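Local coordinates for sensor protein pfeS (Pseudomonas aeruginosa, PDB 3KYZ) that is the probably periplasmic sensor domain of a membrane-bound histidine kinase that may activate its partner regulator PfeR by phosphorylation, at residues R28-A33 and E43-E48. Residues are numbered along the deposited sequence; the frame is centred on the assembly and turned at random.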
loop_
_atom_site.group_PDB
_atom_site.type_symbol
_atom_site.label_atom_id
_atom_site.label_comp_id
_atom_site.label_asym_id
_atom_site.label_seq_id
_atom_site.Cartn_x
_atom_site.Cartn_y
_atom_site.Cartn_z
ATOM N N ARG A 28 -6.750 -17.743 5.272
ATOM C CA ARG A 28 -6.795 -18.606 6.451
ATOM C C ARG A 28 -5.667 -19.637 6.386
ATOM O O ARG A 28 -4.958 -19.858 7.378
ATOM C CB ARG A 28 -8.152 -19.314 6.564
ATOM C CG ARG A 28 -8.247 -20.256 7.765
ATOM C CD ARG A 28 -9.406 -21.236 7.641
ATOM N NE ARG A 28 -9.343 -22.036 6.418
ATOM C CZ ARG A 28 -8.587 -23.121 6.259
ATOM N NH1 ARG A 28 -7.803 -23.539 7.241
ATOM N NH2 ARG A 28 -8.606 -23.787 5.110
ATOM N N GLN A 29 -5.488 -20.255 5.215
ATOM C CA GLN A 29 -4.408 -21.225 5.023
ATOM C C GLN A 29 -3.041 -20.565 5.173
ATOM O O GLN A 29 -2.121 -21.150 5.741
ATOM C CB GLN A 29 -4.479 -21.877 3.641
ATOM C CG GLN A 29 -5.692 -22.740 3.392
ATOM C CD GLN A 29 -5.611 -23.408 2.044
ATOM O OE1 GLN A 29 -4.553 -23.913 1.653
ATOM N NE2 GLN A 29 -6.718 -23.411 1.317
ATOM N N ALA A 30 -2.906 -19.351 4.645
ATOM C CA ALA A 30 -1.653 -18.603 4.750
ATOM C C ALA A 30 -1.308 -18.359 6.216
ATOM O O ALA A 30 -0.166 -18.562 6.646
ATOM C CB ALA A 30 -1.766 -17.273 4.013
ATOM N N GLU A 31 -2.295 -17.901 6.979
ATOM C CA GLU A 31 -2.077 -17.657 8.398
ATOM C C GLU A 31 -1.675 -18.942 9.115
ATOM O O GLU A 31 -0.778 -18.936 9.963
ATOM C CB GLU A 31 -3.323 -17.077 9.059
ATOM C CG GLU A 31 -3.120 -16.798 10.545
ATOM C CD GLU A 31 -4.318 -16.154 11.191
ATOM O OE1 GLU A 31 -5.452 -16.416 10.742
ATOM O OE2 GLU A 31 -4.127 -15.380 12.148
ATOM N N ASP A 32 -2.365 -20.035 8.799
ATOM C CA ASP A 32 -2.080 -21.314 9.442
ATOM C C ASP A 32 -0.632 -21.730 9.173
ATOM O O ASP A 32 0.053 -22.229 10.069
ATOM C CB ASP A 32 -3.029 -22.407 8.934
ATOM C CG ASP A 32 -4.451 -22.274 9.475
ATOM O OD1 ASP A 32 -4.693 -21.463 10.394
ATOM O OD2 ASP A 32 -5.335 -23.002 8.976
ATOM N N ALA A 33 -0.168 -21.529 7.939
ATOM C CA ALA A 33 1.204 -21.886 7.578
ATOM C C ALA A 33 2.213 -21.041 8.364
ATOM O O ALA A 33 3.197 -21.558 8.902
ATOM C CB ALA A 33 1.418 -21.732 6.069
ATOM N N GLU A 43 7.080 -19.139 3.345
ATOM C CA GLU A 43 7.812 -19.225 2.086
ATOM C C GLU A 43 7.245 -20.347 1.217
ATOM O O GLU A 43 6.962 -20.154 0.035
ATOM C CB GLU A 43 9.299 -19.461 2.354
ATOM C CG GLU A 43 10.164 -19.420 1.108
ATOM C CD GLU A 43 10.403 -18.009 0.614
ATOM O OE1 GLU A 43 10.039 -17.055 1.335
ATOM O OE2 GLU A 43 10.963 -17.855 -0.493
ATOM N N ARG A 44 7.066 -21.522 1.810
ATOM C CA ARG A 44 6.530 -22.651 1.061
ATOM C C ARG A 44 5.104 -22.382 0.595
ATOM O O ARG A 44 4.756 -22.697 -0.546
ATOM C CB ARG A 44 6.594 -23.942 1.875
ATOM C CG ARG A 44 6.125 -25.164 1.101
ATOM C CD ARG A 44 6.438 -26.447 1.853
ATOM N NE ARG A 44 5.960 -26.393 3.229
ATOM C CZ ARG A 44 4.720 -26.685 3.601
ATOM N NH1 ARG A 44 4.378 -26.608 4.881
ATOM N NH2 ARG A 44 3.821 -27.054 2.697
ATOM N N PHE A 45 4.291 -21.787 1.463
ATOM C CA PHE A 45 2.909 -21.496 1.094
ATOM C C PHE A 45 2.850 -20.522 -0.084
ATOM O O PHE A 45 2.089 -20.711 -1.030
ATOM C CB PHE A 45 2.106 -20.947 2.276
ATOM C CG PHE A 45 0.679 -20.667 1.932
ATOM C CD1 PHE A 45 -0.276 -21.667 2.028
ATOM C CD2 PHE A 45 0.298 -19.421 1.457
ATOM C CE1 PHE A 45 -1.594 -21.416 1.686
ATOM C CE2 PHE A 45 -1.020 -19.171 1.112
ATOM C CZ PHE A 45 -1.966 -20.165 1.229
ATOM N N ARG A 46 3.652 -19.472 -0.013
ATOM C CA ARG A 46 3.716 -18.488 -1.076
ATOM C C ARG A 46 4.041 -19.137 -2.428
ATOM O O ARG A 46 3.383 -18.880 -3.439
ATOM C CB ARG A 46 4.776 -17.447 -0.722
ATOM C CG ARG A 46 5.024 -16.472 -1.802
ATOM C CD ARG A 46 6.177 -15.558 -1.460
ATOM N NE ARG A 46 6.137 -14.464 -2.400
ATOM C CZ ARG A 46 7.072 -13.540 -2.550
ATOM N NH1 ARG A 46 8.175 -13.549 -1.803
ATOM N NH2 ARG A 46 6.887 -12.605 -3.465
ATOM N N LYS A 47 5.048 -20.002 -2.433
ATOM C CA LYS A 47 5.455 -20.692 -3.654
ATOM C C LYS A 47 4.342 -21.603 -4.185
ATOM O O LYS A 47 4.061 -21.624 -5.386
ATOM C CB LYS A 47 6.722 -21.503 -3.397
ATOM C CG LYS A 47 7.987 -20.670 -3.212
ATOM C CD LYS A 47 9.168 -21.588 -2.936
ATOM C CE LYS A 47 10.430 -20.821 -2.595
ATOM N NZ LYS A 47 11.436 -21.737 -1.979
ATOM N N GLU A 48 3.723 -22.364 -3.290
ATOM C CA GLU A 48 2.674 -23.304 -3.680
ATOM C C GLU A 48 1.458 -22.580 -4.255
ATOM O O GLU A 48 0.905 -22.988 -5.284
ATOM C CB GLU A 48 2.247 -24.171 -2.486
ATOM C CG GLU A 48 3.307 -25.160 -2.011
ATOM C CD GLU A 48 2.923 -25.840 -0.704
ATOM O OE1 GLU A 48 1.898 -25.448 -0.107
ATOM O OE2 GLU A 48 3.644 -26.763 -0.267
#
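Phe45 lays one face of its ring over the backbone of Ala30, and this single aromatic carries most of the contact inside a helical hairpin. Segments 28-33 and 43-48 run roughly antiparallel, at 150°, with their axes 9.5 Å apart at closest approach. They belong to the long helical region 17-53 of a sensor domain of the Cache clan, whose antiparallel sheet lies alongside.

From its root outward, Phe45 meets the other arm atom by atom. CB of Phe45 rests against CB of Ala33 at 3.9 Å, an aliphatic contact one helical turn along from Ala30 and nearer the bend. CG stands anti to the backbone N (chi1 -179°), which carries the ring across to the opposing helix. There the CA of Ala30 sits almost straight above the middle of the ring, 3.8 Å from the centroid of the Phe45 ring, a CH-pi contact. The short side chain of Ala30 probably allows the ring to settle this close to the backbone. Its methyl touches one flank of the ring, with CB of Ala30 3.5 Å from CE2 of Phe45, while on the other flank CE1 meets the CB of Gln29. CZ of Phe45, the last atom of the ring, lies 3.6 Å from the backbone N of Ala30. Leu59 of strand 57-60 touches both Ala30 and Phe45, joining the hairpin to the sheet.

Beyond its CB, the Gln29 chain runs extended and crosses Phe45 at about a right angle. Its amide is turned 79° from the ring plane, and NE2 is hydrogen-bonded to Asp25, one turn earlier on the same arm, which helps fix the amide's rotation. The carbonyl oxygen OE1 of Gln29 lies in the plane of the Phe45 ring, at its edge, 3.9 Å from CE1.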